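Alpha-glucosidase (PDB 5XFM) hydrolyses beta-L-arabinopyranosides and alpha-galactosides as a bifunctional glycoside hydrolase of family 97. Local coordinates at residues Gly399-Phe404 with Ile431-Thr436; Tyr362-Tyr367 with Asp403-Asp408; Ala329-Trp334 with Leu358-Ser363; Asp418-Ala423 with Tyr445-Gly450. The protein carries 1 engineered substitution. One frame throughout, in Å; residues are numbered along the deposited sequence.

Four contacts follow the chain through the barrel region of this enzyme. Interaction 3 comes first, closing the excursion through helix 341-353 by pairing strands 328-331 and 357-363. Where it ends, interaction 2 begins: the end of strand 357-363 meets the loop after strand 399-403, with helix 382-395 between. Interaction 1 starts on the stretch where interaction 2 ends, shares Asp403 and Phe404 with it, and closes the loop through helix 410-425. Interaction 4 crosses interaction 1, since residues 418-423 lie within that loop while 445-450 lie beyond it. Together they tie four neighbouring strands, then a helix to the start of a fifth, strand 448-451.

Interaction 1 of 4, residues Gly399-Phe404 with Ile431-Thr436; sequences GIKVDF and IFHGCT
Lys401 lays its aliphatic tail across the imidazole of His433. With CG anti to the backbone N (chi1 174°) and the chain extended from there on, CE arrives squarely over one ring face, 3.3 Å from the ring centroid. Lysine suits the place because its methylenes give this CH-pi contact while NZ carries on toward Asp332, in a long, weak ion pair. Asp403 approaches the same histidine from its CB side, the carboxylate plane turned 72° from the ring, and OD1 lies 3.4 Å from His433 CB. A water joins the two groups, giving a hydrogen to Asp403 OD2 and meeting His433 ND1 at the ring edge. Asp403 OD1 takes the Phe404 N-H at 2.6 Å on its anti side. At Gly434 a side chain would collide with that oxygen, and the positive phi also favours glycine. On the other sheet face Val402 CB meets Phe432 CD1 at 4.1 Å. Nearly straight backbone bonds join the strands: Ile431 N to Ile400 O, Val402 N to Ile431 O and His433 N to Val402 O. This is the parallel pairing of a beta-alpha-beta unit in a TIM-type barrel, its strand ends close to the calcium site that includes Glu452.

Interaction 2 of 4, residues Tyr362-Tyr367 with Asp403-Asp408; sequences YSSSGY and DFFGGD
The Phe405 ring receives Ser364 on one face: CB stands over the ring centre, 3.5 Å from the centroid. The same ring also stacks with Tyr416 and meets Phe432 with the planes at about 90°, so it sits among aromatic neighbours. The Phe404 ring is approached at its edge, where Ser363 OG lies near the plane, 4.0 Å from Phe404 CD2. Serine suits position 364 because it is small enough to rest on a ring and still polar. Its OG sits between the backbone N and the carbonyl carbon (chi1 76°), which aims it at Asp403 O, 3.0 Å away. Ser364 N reaches that oxygen too, at 2.9 Å and in the carbonyl plane, whereas OG comes in tilted 32° from it. On the other side of Ser363, Asp403 N donates to Tyr362 O. Two donors from a single serine thus satisfy a buried carbonyl and fix the backbone of Asp403, whose side chain lies about 5 Å at nearest atoms from the calcium ion.

Interaction 3 of 4, residues Ala329-Trp334 with Leu358-Ser363; sequences ALIDNW and LFLWYS
Trp361 spreads its indole beneath the turn at Asp332 and Asn333. Asn333 CB sits over the centre of the six-membered ring, 3.7 Å from its centroid and 8° off the normal, while the backbone N of Asn333 lies over the same ring system, 3.6 Å from Trp361 CG. Asp332 OD1 comes 3.3 Å from Trp361 CD1, its carboxylate turned 30° from the indole plane. Because the tryptophan CG is anti to its own backbone N (chi1 -170°), the broad ring swings toward residues 332-333. With an alanine at Trp361, Asn333 would probably lose the flat surface under its CB, and the Asp332 turn would be freer to shift.

Further back the two strands run parallel, one beta-alpha-beta step of the TIM-type barrel, with Phe359 N bonded to Ala329 O, Ile331 N to Phe359 O and Trp361 N to Ile331 O. Branched and aliphatic residues suit the face that meets helix 341-353: Ile331 CB packs on Leu360 CD2 at 3.8 Å, the two chains side by side, and Ile331 CD1 reaches Leu358 CD1. On the other face Leu330 CD1 touches Phe359 CB at 3.9 Å, the side chains crossing at about a right angle.

Asp332 is itself positioned from two directions: its OD1 accepts the Asn333 N-H at 2.8 Å, and its OD2 takes a hydrogen bond from Trp299 NE1. Trp361 NE1 makes a weak hydrogen bond with Asp403 OD2.

Interaction 4 of 4, residues Asp418-Ala423 with Tyr445-Gly450; sequences DILSDA and YPNYVG
Asn447 ND2 gives a hydrogen to Leu420 O at 2.8 Å, meeting a lone pair in the carbonyl plane at 164° about the hydrogen, with the acceptor close to the amide plane. Its CG stands between the backbone N and the carbonyl carbon (chi1 55°), which carries the amide out toward the helix carbonyl. The same nitrogen also bonds Leu428 O, and OD1 accepts from Tyr286 OH, so the buried amide is used at both ends and its rotation is fixed. A leucine in place of Asn447 would remove both kinds of polar group and is likely to leave the carbonyls of Leu420 and Leu428 without this donor.

Asn447 is the third residue of a type I beta turn from Tyr445 to Tyr448, closed by Tyr448 N on Tyr445 O at 3.0 Å. Proline suits the second position, since its ring holds phi near the value required, and asparagine is well tolerated at the third. The turn leads into strand 448-451, beside strand 429-432 in the barrel sheet, while helix 410-425, the crossover helix before strand 429-432, packs against it from outside.

Leu420 fills the apolar part of this junction with its two methyls. CD1 stands over one face of the Tyr445 ring, offset toward the rim and 3.6 Å from Tyr445 CG. CD2 turns instead to Tyr448 CB at 4.1 Å. Ala423, small enough to let the amide come close, brings CB to 3.6 Å from Asn447 ND2. Beyond this shell, Glu417 holds the Tyr445 hydroxyl, and Arg86 bonds the carbonyls of Tyr445 and Tyr448.

Interaction 1 of 4, residues Gly399-Phe404 with Ile431-Thr436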
loop_
_atom_site.group_PDB
_atom_site.type_symbol
_atom_site.label_atom_id
_atom_site.label_comp_id
_atom_site.label_asym_id
_atom_site.label_seq_id
_atom_site.Cartn_x
_atom_site.Cartn_y
_atom_site.Cartn_z
ATOM N N GLY A 399 -9.202 -1.432 -18.518
ATOM C CA GLY A 399 -8.963 -0.877 -17.200
ATOM C C GLY A 399 -9.264 0.598 -17.067
ATOM O O GLY A 399 -9.333 1.320 -18.064
ATOM N N ILE A 400 -9.473 1.044 -15.832
ATOM C CA ILE A 400 -9.635 2.464 -15.570
ATOM C C ILE A 400 -8.758 2.944 -14.420
ATOM O O ILE A 400 -8.503 2.214 -13.453
ATOM C CB ILE A 400 -11.096 2.838 -15.260
ATOM C CG1 ILE A 400 -11.647 2.011 -14.102
ATOM C CG2 ILE A 400 -11.944 2.669 -16.490
ATOM C CD1 ILE A 400 -12.997 2.498 -13.617
ATOM N N LYS A 401 -8.291 4.181 -14.549
ATOM C CA LYS A 401 -7.549 4.842 -13.489
ATOM C C LYS A 401 -8.398 5.975 -12.923
ATOM O O LYS A 401 -8.666 6.958 -13.622
ATOM C CB LYS A 401 -6.209 5.365 -14.016
ATOM C CG LYS A 401 -5.415 6.198 -13.019
ATOM C CD LYS A 401 -4.147 6.734 -13.644
ATOM C CE LYS A 401 -3.422 7.671 -12.702
ATOM N NZ LYS A 401 -2.181 8.235 -13.290
ATOM N N VAL A 402 -8.825 5.831 -11.666
ATOM C CA VAL A 402 -9.762 6.776 -11.049
ATOM C C VAL A 402 -9.100 7.629 -9.967
ATOM O O VAL A 402 -8.506 7.102 -9.021
ATOM C CB VAL A 402 -10.963 6.046 -10.427
ATOM C CG1 VAL A 402 -11.994 7.046 -9.954
ATOM C CG2 VAL A 402 -11.583 5.068 -11.433
ATOM N N ASP A 403 -9.237 8.950 -10.093
ATOM C CA ASP A 403 -8.405 9.882 -9.338
ATOM C C ASP A 403 -9.200 10.835 -8.438
ATOM O O ASP A 403 -10.420 10.941 -8.557
ATOM C CB ASP A 403 -7.544 10.696 -10.305
ATOM C CG ASP A 403 -6.175 11.020 -9.738
ATOM O OD1 ASP A 403 -6.063 11.153 -8.498
ATOM O OD2 ASP A 403 -5.214 11.134 -10.535
ATOM N N PHE A 404 -8.491 11.495 -7.524
ATOM C CA PHE A 404 -9.006 12.633 -6.740
ATOM C C PHE A 404 -10.227 12.349 -5.858
ATOM O O PHE A 404 -11.232 13.046 -5.948
ATOM C CB PHE A 404 -9.346 13.807 -7.671
ATOM C CG PHE A 404 -8.174 14.334 -8.450
ATOM C CD1 PHE A 404 -6.993 14.676 -7.810
ATOM C CD2 PHE A 404 -8.259 14.493 -9.823
ATOM C CE1 PHE A 404 -5.918 15.166 -8.526
ATOM C CE2 PHE A 404 -7.183 14.971 -10.544
ATOM C CZ PHE A 404 -6.014 15.310 -9.894
ATOM N N ILE A 431 -7.483 0.980 -11.113
ATOM C CA ILE A 431 -6.412 1.631 -10.360
ATOM C C ILE A 431 -6.972 2.859 -9.656
ATOM O O ILE A 431 -7.732 3.614 -10.262
ATOM C CB ILE A 431 -5.244 2.076 -11.265
ATOM C CG1 ILE A 431 -4.578 0.883 -11.945
ATOM C CG2 ILE A 431 -4.213 2.861 -10.468
ATOM C CD1 ILE A 431 -3.529 1.287 -12.955
ATOM N N PHE A 432 -6.620 3.062 -8.388
ATOM C CA PHE A 432 -6.989 4.304 -7.712
ATOM C C PHE A 432 -5.804 5.250 -7.578
ATOM O O PHE A 432 -4.682 4.827 -7.307
ATOM C CB PHE A 432 -7.569 4.041 -6.328
ATOM C CG PHE A 432 -8.897 3.364 -6.354
ATOM C CD1 PHE A 432 -9.916 3.841 -7.161
ATOM C CD2 PHE A 432 -9.137 2.255 -5.563
ATOM C CE1 PHE A 432 -11.141 3.219 -7.182
ATOM C CE2 PHE A 432 -10.365 1.630 -5.583
ATOM C CZ PHE A 432 -11.365 2.111 -6.392
ATOM N N HIS A 433 -6.075 6.538 -7.767
ATOM C CA HIS A 433 -5.096 7.593 -7.530
ATOM C C HIS A 433 -5.739 8.710 -6.716
ATOM O O HIS A 433 -6.967 8.784 -6.620
ATOM C CB HIS A 433 -4.547 8.140 -8.848
ATOM C CG HIS A 433 -3.305 7.452 -9.317
ATOM N ND1 HIS A 433 -2.113 8.120 -9.505
ATOM C CD2 HIS A 433 -3.066 6.161 -9.639
ATOM C CE1 HIS A 433 -1.192 7.265 -9.913
ATOM N NE2 HIS A 433 -1.747 6.069 -10.003
ATOM N N GLY A 434 -4.909 9.571 -6.132
ATOM C CA GLY A 434 -5.385 10.683 -5.323
ATOM C C GLY A 434 -6.279 10.140 -4.242
ATOM O O GLY A 434 -7.368 10.660 -3.999
ATOM N N CYS A 435 -5.787 9.099 -3.580
ATOM C CA CYS A 435 -6.653 8.168 -2.868
ATOM C C CYS A 435 -6.114 7.768 -1.510
ATOM O O CYS A 435 -5.007 8.154 -1.112
ATOM C CB CYS A 435 -6.856 6.904 -3.711
ATOM S SG CYS A 435 -5.304 6.008 -4.064
ATOM N N THR A 436 -6.909 6.977 -0.803
ATOM C CA THR A 436 -6.512 6.489 0.498
ATOM C C THR A 436 -5.742 5.185 0.376
ATOM O O THR A 436 -5.721 4.559 -0.692
ATOM C CB THR A 436 -7.724 6.278 1.395
ATOM O OG1 THR A 436 -7.300 6.024 2.741
ATOM C CG2 THR A 436 -8.595 5.127 0.882
HETATM O O HOH W 1 -2.238 11.114 -9.591
#

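Interaction 2 of 4, residues Tyr362-Tyr367 with Asp403-Asp408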
loop_
_atom_site.group_PDB
_atom_site.type_symbol
_atom_site.label_atom_id
_atom_site.label_comp_id
_atom_site.label_asym_id
_atom_site.label_seq_id
_atom_site.Cartn_x
_atom_site.Cartn_y
_atom_site.Cartn_z
ATOM N N TYR A 362 -10.110 8.476 -15.323
ATOM C CA TYR A 362 -11.333 9.164 -14.921
ATOM C C TYR A 362 -11.128 9.884 -13.601
ATOM O O TYR A 362 -10.373 9.412 -12.753
ATOM C CB TYR A 362 -12.502 8.176 -14.795
ATOM C CG TYR A 362 -13.113 7.752 -16.111
ATOM C CD1 TYR A 362 -12.510 6.781 -16.899
ATOM C CD2 TYR A 362 -14.302 8.321 -16.562
ATOM C CE1 TYR A 362 -13.068 6.394 -18.107
ATOM C CE2 TYR A 362 -14.866 7.940 -17.767
ATOM C CZ TYR A 362 -14.243 6.978 -18.534
ATOM O OH TYR A 362 -14.798 6.596 -19.731
ATOM N N SER A 363 -11.804 11.013 -13.409
ATOM C CA SER A 363 -11.892 11.582 -12.072
ATOM C C SER A 363 -13.059 10.925 -11.350
ATOM O O SER A 363 -14.134 10.742 -11.928
ATOM C CB SER A 363 -12.070 13.102 -12.097
ATOM O OG SER A 363 -11.996 13.639 -10.777
ATOM N N SER A 364 -12.842 10.552 -10.095
ATOM C CA SER A 364 -13.938 10.090 -9.258
ATOM C C SER A 364 -14.847 11.264 -8.970
ATOM O O SER A 364 -16.015 11.099 -8.624
ATOM C CB SER A 364 -13.420 9.511 -7.947
ATOM O OG SER A 364 -13.027 10.556 -7.080
ATOM N N SER A 365 -14.285 12.456 -9.129
ATOM C CA SER A 365 -14.864 13.673 -8.580
ATOM C C SER A 365 -16.086 14.181 -9.323
ATOM O O SER A 365 -16.099 14.339 -10.549
ATOM C CB SER A 365 -13.803 14.772 -8.500
ATOM O OG SER A 365 -13.398 15.199 -9.786
ATOM N N GLY A 366 -17.127 14.389 -8.529
ATOM C CA GLY A 366 -18.308 15.102 -8.928
ATOM C C GLY A 366 -18.491 16.345 -8.082
ATOM O O GLY A 366 -18.552 17.446 -8.620
ATOM N N TYR A 367 -18.588 16.190 -6.760
ATOM C CA TYR A 367 -19.111 17.293 -5.955
ATOM C C TYR A 367 -18.303 17.762 -4.734
ATOM O O TYR A 367 -18.830 18.517 -3.920
ATOM C CB TYR A 367 -20.527 16.932 -5.488
ATOM C CG TYR A 367 -20.611 15.694 -4.618
ATOM C CD1 TYR A 367 -20.315 15.755 -3.260
ATOM C CD2 TYR A 367 -21.000 14.470 -5.148
ATOM C CE1 TYR A 367 -20.384 14.631 -2.461
ATOM C CE2 TYR A 367 -21.077 13.340 -4.351
ATOM C CZ TYR A 367 -20.766 13.430 -3.007
ATOM O OH TYR A 367 -20.835 12.317 -2.197
ATOM N N ASP A 403 -9.237 8.950 -10.093
ATOM C CA ASP A 403 -8.405 9.882 -9.338
ATOM C C ASP A 403 -9.200 10.835 -8.438
ATOM O O ASP A 403 -10.420 10.941 -8.557
ATOM C CB ASP A 403 -7.544 10.696 -10.305
ATOM C CG ASP A 403 -6.175 11.020 -9.738
ATOM O OD1 ASP A 403 -6.063 11.153 -8.498
ATOM O OD2 ASP A 403 -5.214 11.134 -10.535
ATOM N N PHE A 404 -8.491 11.495 -7.524
ATOM C CA PHE A 404 -9.006 12.633 -6.740
ATOM C C PHE A 404 -10.227 12.349 -5.858
ATOM O O PHE A 404 -11.232 13.046 -5.948
ATOM C CB PHE A 404 -9.346 13.807 -7.671
ATOM C CG PHE A 404 -8.174 14.334 -8.450
ATOM C CD1 PHE A 404 -6.993 14.676 -7.810
ATOM C CD2 PHE A 404 -8.259 14.493 -9.823
ATOM C CE1 PHE A 404 -5.918 15.166 -8.526
ATOM C CE2 PHE A 404 -7.183 14.971 -10.544
ATOM C CZ PHE A 404 -6.014 15.310 -9.894
ATOM N N PHE A 405 -10.131 11.362 -4.975
ATOM C CA PHE A 405 -11.246 11.056 -4.075
ATOM C C PHE A 405 -11.355 12.043 -2.908
ATOM O O PHE A 405 -10.454 12.850 -2.672
ATOM C CB PHE A 405 -11.124 9.635 -3.542
ATOM C CG PHE A 405 -11.461 8.574 -4.554
ATOM C CD1 PHE A 405 -10.501 8.128 -5.457
ATOM C CD2 PHE A 405 -12.737 8.032 -4.619
ATOM C CE1 PHE A 405 -10.802 7.141 -6.394
ATOM C CE2 PHE A 405 -13.044 7.046 -5.554
ATOM C CZ PHE A 405 -12.076 6.597 -6.442
ATOM N N GLY A 406 -12.468 11.958 -2.182
ATOM C CA GLY A 406 -12.838 12.933 -1.163
ATOM C C GLY A 406 -12.422 12.694 0.282
ATOM O O GLY A 406 -12.894 13.379 1.191
ATOM N N GLY A 407 -11.575 11.705 0.527
ATOM C CA GLY A 407 -11.076 11.496 1.874
ATOM C C GLY A 407 -11.452 10.148 2.458
ATOM O O GLY A 407 -11.715 9.200 1.721
ATOM N N ASP A 408 -11.508 10.058 3.782
ATOM C CA ASP A 408 -11.604 8.765 4.451
ATOM C C ASP A 408 -12.994 8.468 4.991
ATOM O O ASP A 408 -13.214 7.423 5.601
ATOM C CB ASP A 408 -10.579 8.693 5.600
ATOM C CG ASP A 408 -9.213 8.178 5.150
ATOM O OD1 ASP A 408 -9.109 7.589 4.053
ATOM O OD2 ASP A 408 -8.231 8.358 5.905
#

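Interaction 3 of 4, residues Ala329-Trp334 with Leu358-Ser363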
loop_
_atom_site.group_PDB
_atom_site.type_symbol
_atom_site.label_atom_id
_atom_site.label_comp_id
_atom_site.label_asym_id
_atom_site.label_seq_id
_atom_site.Cartn_x
_atom_site.Cartn_y
_atom_site.Cartn_z
ATOM N N ALA A 329 -1.536 0.381 -22.525
ATOM C CA ALA A 329 -1.200 1.789 -22.613
ATOM C C ALA A 329 -2.210 2.590 -21.797
ATOM O O ALA A 329 -3.422 2.446 -21.975
ATOM C CB ALA A 329 -1.185 2.261 -24.065
ATOM N N LEU A 330 -1.706 3.427 -20.898
ATOM C CA LEU A 330 -2.548 4.285 -20.068
ATOM C C LEU A 330 -2.712 5.667 -20.691
ATOM O O LEU A 330 -1.730 6.366 -20.924
ATOM C CB LEU A 330 -1.956 4.419 -18.663
ATOM C CG LEU A 330 -2.527 5.542 -17.787
ATOM C CD1 LEU A 330 -4.031 5.376 -17.542
ATOM C CD2 LEU A 330 -1.769 5.633 -16.467
ATOM N N ILE A 331 -3.953 6.043 -20.983
ATOM C CA ILE A 331 -4.251 7.382 -21.479
ATOM C C ILE A 331 -4.779 8.227 -20.322
ATOM O O ILE A 331 -5.792 7.884 -19.712
ATOM C CB ILE A 331 -5.266 7.348 -22.642
ATOM C CG1 ILE A 331 -4.727 6.483 -23.789
ATOM C CG2 ILE A 331 -5.581 8.759 -23.121
ATOM C CD1 ILE A 331 -5.631 6.439 -25.020
ATOM N N ASP A 332 -4.094 9.332 -20.022
ATOM C CA ASP A 332 -4.312 10.045 -18.762
ATOM C C ASP A 332 -5.346 11.167 -18.907
ATOM O O ASP A 332 -6.119 11.177 -19.864
ATOM C CB ASP A 332 -2.984 10.594 -18.241
ATOM C CG ASP A 332 -2.864 10.508 -16.718
ATOM O OD1 ASP A 332 -3.478 11.319 -15.987
ATOM O OD2 ASP A 332 -2.134 9.612 -16.252
ATOM N N ASN A 333 -5.362 12.100 -17.952
ATOM C CA ASN A 333 -6.375 13.162 -17.901
ATOM C C ASN A 333 -6.489 14.019 -19.173
ATOM O O ASN A 333 -5.552 14.076 -19.961
ATOM C CB ASN A 333 -6.099 14.087 -16.713
ATOM C CG ASN A 333 -4.704 14.700 -16.754
ATOM O OD1 ASN A 333 -4.034 14.707 -17.787
ATOM N ND2 ASN A 333 -4.272 15.233 -15.624
ATOM N N TRP A 334 -7.651 14.662 -19.328
ATOM C CA TRP A 334 -8.053 15.525 -20.454
ATOM C C TRP A 334 -8.480 14.800 -21.736
ATOM O O TRP A 334 -8.876 15.461 -22.699
ATOM C CB TRP A 334 -6.951 16.528 -20.838
ATOM C CG TRP A 334 -6.569 17.489 -19.766
ATOM C CD1 TRP A 334 -5.369 17.558 -19.117
ATOM C CD2 TRP A 334 -7.392 18.513 -19.198
ATOM N NE1 TRP A 334 -5.389 18.570 -18.192
ATOM C CE2 TRP A 334 -6.620 19.170 -18.217
ATOM C CE3 TRP A 334 -8.703 18.940 -19.424
ATOM C CZ2 TRP A 334 -7.117 20.233 -17.464
ATOM C CZ3 TRP A 334 -9.196 19.995 -18.672
ATOM C CH2 TRP A 334 -8.404 20.629 -17.702
ATOM N N LEU A 358 -6.075 -0.771 -23.621
ATOM C CA LEU A 358 -5.995 0.528 -22.955
ATOM C C LEU A 358 -6.558 0.592 -21.535
ATOM O O LEU A 358 -7.493 -0.124 -21.172
ATOM C CB LEU A 358 -6.705 1.592 -23.797
ATOM C CG LEU A 358 -6.257 1.762 -25.241
ATOM C CD1 LEU A 358 -7.038 2.890 -25.868
ATOM C CD2 LEU A 358 -4.766 2.050 -25.295
ATOM N N PHE A 359 -5.947 1.461 -20.737
ATOM C CA PHE A 359 -6.525 1.935 -19.486
ATOM C C PHE A 359 -6.899 3.388 -19.700
ATOM O O PHE A 359 -6.121 4.143 -20.290
ATOM C CB PHE A 359 -5.542 1.814 -18.324
ATOM C CG PHE A 359 -5.529 0.473 -17.663
ATOM C CD1 PHE A 359 -5.150 -0.657 -18.366
ATOM C CD2 PHE A 359 -5.831 0.348 -16.312
ATOM C CE1 PHE A 359 -5.107 -1.887 -17.752
ATOM C CE2 PHE A 359 -5.786 -0.886 -15.688
ATOM C CZ PHE A 359 -5.425 -2.003 -16.408
ATOM N N LEU A 360 -8.080 3.785 -19.246
ATOM C CA LEU A 360 -8.483 5.181 -19.363
ATOM C C LEU A 360 -8.630 5.862 -18.002
ATOM O O LEU A 360 -9.120 5.256 -17.035
ATOM C CB LEU A 360 -9.788 5.300 -20.153
ATOM C CG LEU A 360 -9.718 4.817 -21.602
ATOM C CD1 LEU A 360 -11.026 5.097 -22.329
ATOM C CD2 LEU A 360 -8.549 5.478 -22.320
ATOM N N TRP A 361 -8.173 7.116 -17.950
ATOM C CA TRP A 361 -8.233 7.973 -16.765
ATOM C C TRP A 361 -9.621 8.566 -16.554
ATOM O O TRP A 361 -10.244 9.077 -17.491
ATOM C CB TRP A 361 -7.209 9.114 -16.882
ATOM C CG TRP A 361 -7.009 9.935 -15.625
ATOM C CD1 TRP A 361 -6.023 9.770 -14.687
ATOM C CD2 TRP A 361 -7.783 11.067 -15.188
ATOM N NE1 TRP A 361 -6.146 10.714 -13.692
ATOM C CE2 TRP A 361 -7.216 11.520 -13.976
ATOM C CE3 TRP A 361 -8.900 11.732 -15.698
ATOM C CZ2 TRP A 361 -7.730 12.609 -13.273
ATOM C CZ3 TRP A 361 -9.410 12.806 -14.996
ATOM C CH2 TRP A 361 -8.827 13.234 -13.797
ATOM N N TYR A 362 -10.110 8.476 -15.323
ATOM C CA TYR A 362 -11.333 9.164 -14.921
ATOM C C TYR A 362 -11.128 9.884 -13.601
ATOM O O TYR A 362 -10.373 9.412 -12.753
ATOM C CB TYR A 362 -12.502 8.176 -14.795
ATOM C CG TYR A 362 -13.113 7.752 -16.111
ATOM C CD1 TYR A 362 -12.510 6.781 -16.899
ATOM C CD2 TYR A 362 -14.302 8.321 -16.562
ATOM C CE1 TYR A 362 -13.068 6.394 -18.107
ATOM C CE2 TYR A 362 -14.866 7.940 -17.767
ATOM C CZ TYR A 362 -14.243 6.978 -18.534
ATOM O OH TYR A 362 -14.798 6.596 -19.731
ATOM N N SER A 363 -11.804 11.013 -13.409
ATOM C CA SER A 363 -11.892 11.582 -12.072
ATOM C C SER A 363 -13.059 10.925 -11.350
ATOM O O SER A 363 -14.134 10.742 -11.928
ATOM C CB SER A 363 -12.070 13.102 -12.097
ATOM O OG SER A 363 -11.996 13.639 -10.777
#

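Interaction 4 of 4, residues Asp418-Ala423 with Tyr445-Gly450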
loop_
_atom_site.group_PDB
_atom_site.type_symbol
_atom_site.label_atom_id
_atom_site.label_comp_id
_atom_site.label_asym_id
_atom_site.label_seq_id
_atom_site.Cartn_x
_atom_site.Cartn_y
_atom_site.Cartn_z
ATOM N N ASP A 418 -18.482 0.758 -4.609
ATOM C CA ASP A 418 -19.458 0.736 -5.703
ATOM C C ASP A 418 -18.788 0.862 -7.085
ATOM O O ASP A 418 -19.207 0.205 -8.053
ATOM C CB ASP A 418 -20.503 1.842 -5.514
ATOM C CG ASP A 418 -21.339 1.648 -4.255
ATOM O OD1 ASP A 418 -21.276 0.553 -3.659
ATOM O OD2 ASP A 418 -22.083 2.574 -3.874
ATOM N N ILE A 419 -17.750 1.691 -7.172
ATOM C CA ILE A 419 -17.014 1.824 -8.423
ATOM C C ILE A 419 -16.371 0.488 -8.780
ATOM O O ILE A 419 -16.483 0.017 -9.921
ATOM C CB ILE A 419 -15.926 2.915 -8.350
ATOM C CG1 ILE A 419 -16.557 4.304 -8.334
ATOM C CG2 ILE A 419 -14.975 2.803 -9.525
ATOM C CD1 ILE A 419 -15.559 5.418 -8.030
ATOM N N LEU A 420 -15.723 -0.135 -7.800
ATOM C CA LEU A 420 -15.117 -1.451 -8.026
ATOM C C LEU A 420 -16.122 -2.518 -8.481
ATOM O O LEU A 420 -15.810 -3.363 -9.335
ATOM C CB LEU A 420 -14.401 -1.932 -6.759
ATOM C CG LEU A 420 -12.968 -1.427 -6.607
ATOM C CD1 LEU A 420 -12.451 -1.584 -5.183
ATOM C CD2 LEU A 420 -12.100 -2.216 -7.574
ATOM N N SER A 421 -17.314 -2.481 -7.898
ATOM C CA SER A 421 -18.332 -3.492 -8.149
ATOM C C SER A 421 -18.940 -3.339 -9.564
ATOM O O SER A 421 -19.085 -4.323 -10.307
ATOM C CB SER A 421 -19.410 -3.413 -7.064
ATOM O OG SER A 421 -20.323 -4.483 -7.155
ATOM N N ASP A 422 -19.304 -2.110 -9.932
ATOM C CA ASP A 422 -19.799 -1.848 -11.293
ATOM C C ASP A 422 -18.711 -2.185 -12.332
ATOM O O ASP A 422 -18.979 -2.767 -13.402
ATOM C CB ASP A 422 -20.251 -0.393 -11.433
ATOM C CG ASP A 422 -21.551 -0.103 -10.683
ATOM O OD1 ASP A 422 -22.308 -1.055 -10.383
ATOM O OD2 ASP A 422 -21.818 1.083 -10.399
ATOM N N ALA A 423 -17.478 -1.816 -11.996
ATOM C CA ALA A 423 -16.334 -2.127 -12.837
ATOM C C ALA A 423 -16.247 -3.616 -13.099
ATOM O O ALA A 423 -16.152 -4.038 -14.254
ATOM C CB ALA A 423 -15.044 -1.634 -12.200
ATOM N N TYR A 445 -11.405 -7.368 -3.239
ATOM C CA TYR A 445 -11.922 -7.042 -4.581
ATOM C C TYR A 445 -11.103 -7.659 -5.724
ATOM O O TYR A 445 -9.995 -7.206 -6.011
ATOM C CB TYR A 445 -11.969 -5.524 -4.769
ATOM C CG TYR A 445 -12.676 -4.788 -3.655
ATOM C CD1 TYR A 445 -14.063 -4.706 -3.619
ATOM C CD2 TYR A 445 -11.953 -4.189 -2.627
ATOM C CE1 TYR A 445 -14.709 -4.033 -2.597
ATOM C CE2 TYR A 445 -12.585 -3.523 -1.610
ATOM C CZ TYR A 445 -13.961 -3.445 -1.595
ATOM O OH TYR A 445 -14.590 -2.775 -0.570
ATOM N N PRO A 446 -11.676 -8.660 -6.413
ATOM C CA PRO A 446 -11.011 -9.425 -7.482
ATOM C C PRO A 446 -10.452 -8.568 -8.618
ATOM O O PRO A 446 -9.479 -8.977 -9.251
ATOM C CB PRO A 446 -12.128 -10.332 -8.014
ATOM C CG PRO A 446 -13.097 -10.452 -6.887
ATOM C CD PRO A 446 -13.043 -9.143 -6.151
ATOM N N ASN A 447 -11.054 -7.410 -8.876
ATOM C CA ASN A 447 -10.624 -6.566 -9.995
ATOM C C ASN A 447 -9.807 -5.346 -9.564
ATOM O O ASN A 447 -9.476 -4.488 -10.377
ATOM C CB ASN A 447 -11.837 -6.118 -10.820
ATOM C CG ASN A 447 -12.898 -5.420 -9.982
ATOM O OD1 ASN A 447 -13.185 -5.820 -8.850
ATOM N ND2 ASN A 447 -13.498 -4.387 -10.546
ATOM N N TYR A 448 -9.459 -5.289 -8.285
ATOM C CA TYR A 448 -8.602 -4.226 -7.787
ATOM C C TYR A 448 -7.159 -4.460 -8.226
ATOM O O TYR A 448 -6.603 -5.523 -7.991
ATOM C CB TYR A 448 -8.693 -4.131 -6.262
ATOM C CG TYR A 448 -7.626 -3.250 -5.669
ATOM C CD1 TYR A 448 -7.693 -1.866 -5.788
ATOM C CD2 TYR A 448 -6.541 -3.802 -5.003
ATOM C CE1 TYR A 448 -6.711 -1.053 -5.258
ATOM C CE2 TYR A 448 -5.555 -2.998 -4.469
ATOM C CZ TYR A 448 -5.645 -1.627 -4.597
ATOM O OH TYR A 448 -4.656 -0.836 -4.065
ATOM N N VAL A 449 -6.556 -3.480 -8.895
ATOM C CA VAL A 449 -5.184 -3.663 -9.368
ATOM C C VAL A 449 -4.217 -2.543 -8.953
ATOM O O VAL A 449 -3.275 -2.227 -9.681
ATOM C CB VAL A 449 -5.141 -3.829 -10.898
ATOM C CG1 VAL A 449 -5.858 -5.121 -11.306
ATOM C CG2 VAL A 449 -5.743 -2.616 -11.599
ATOM N N GLY A 450 -4.442 -1.952 -7.781
ATOM C CA GLY A 450 -3.467 -1.040 -7.220
ATOM C C GLY A 450 -3.954 0.352 -6.873
ATOM O O GLY A 450 -4.997 0.799 -7.349
#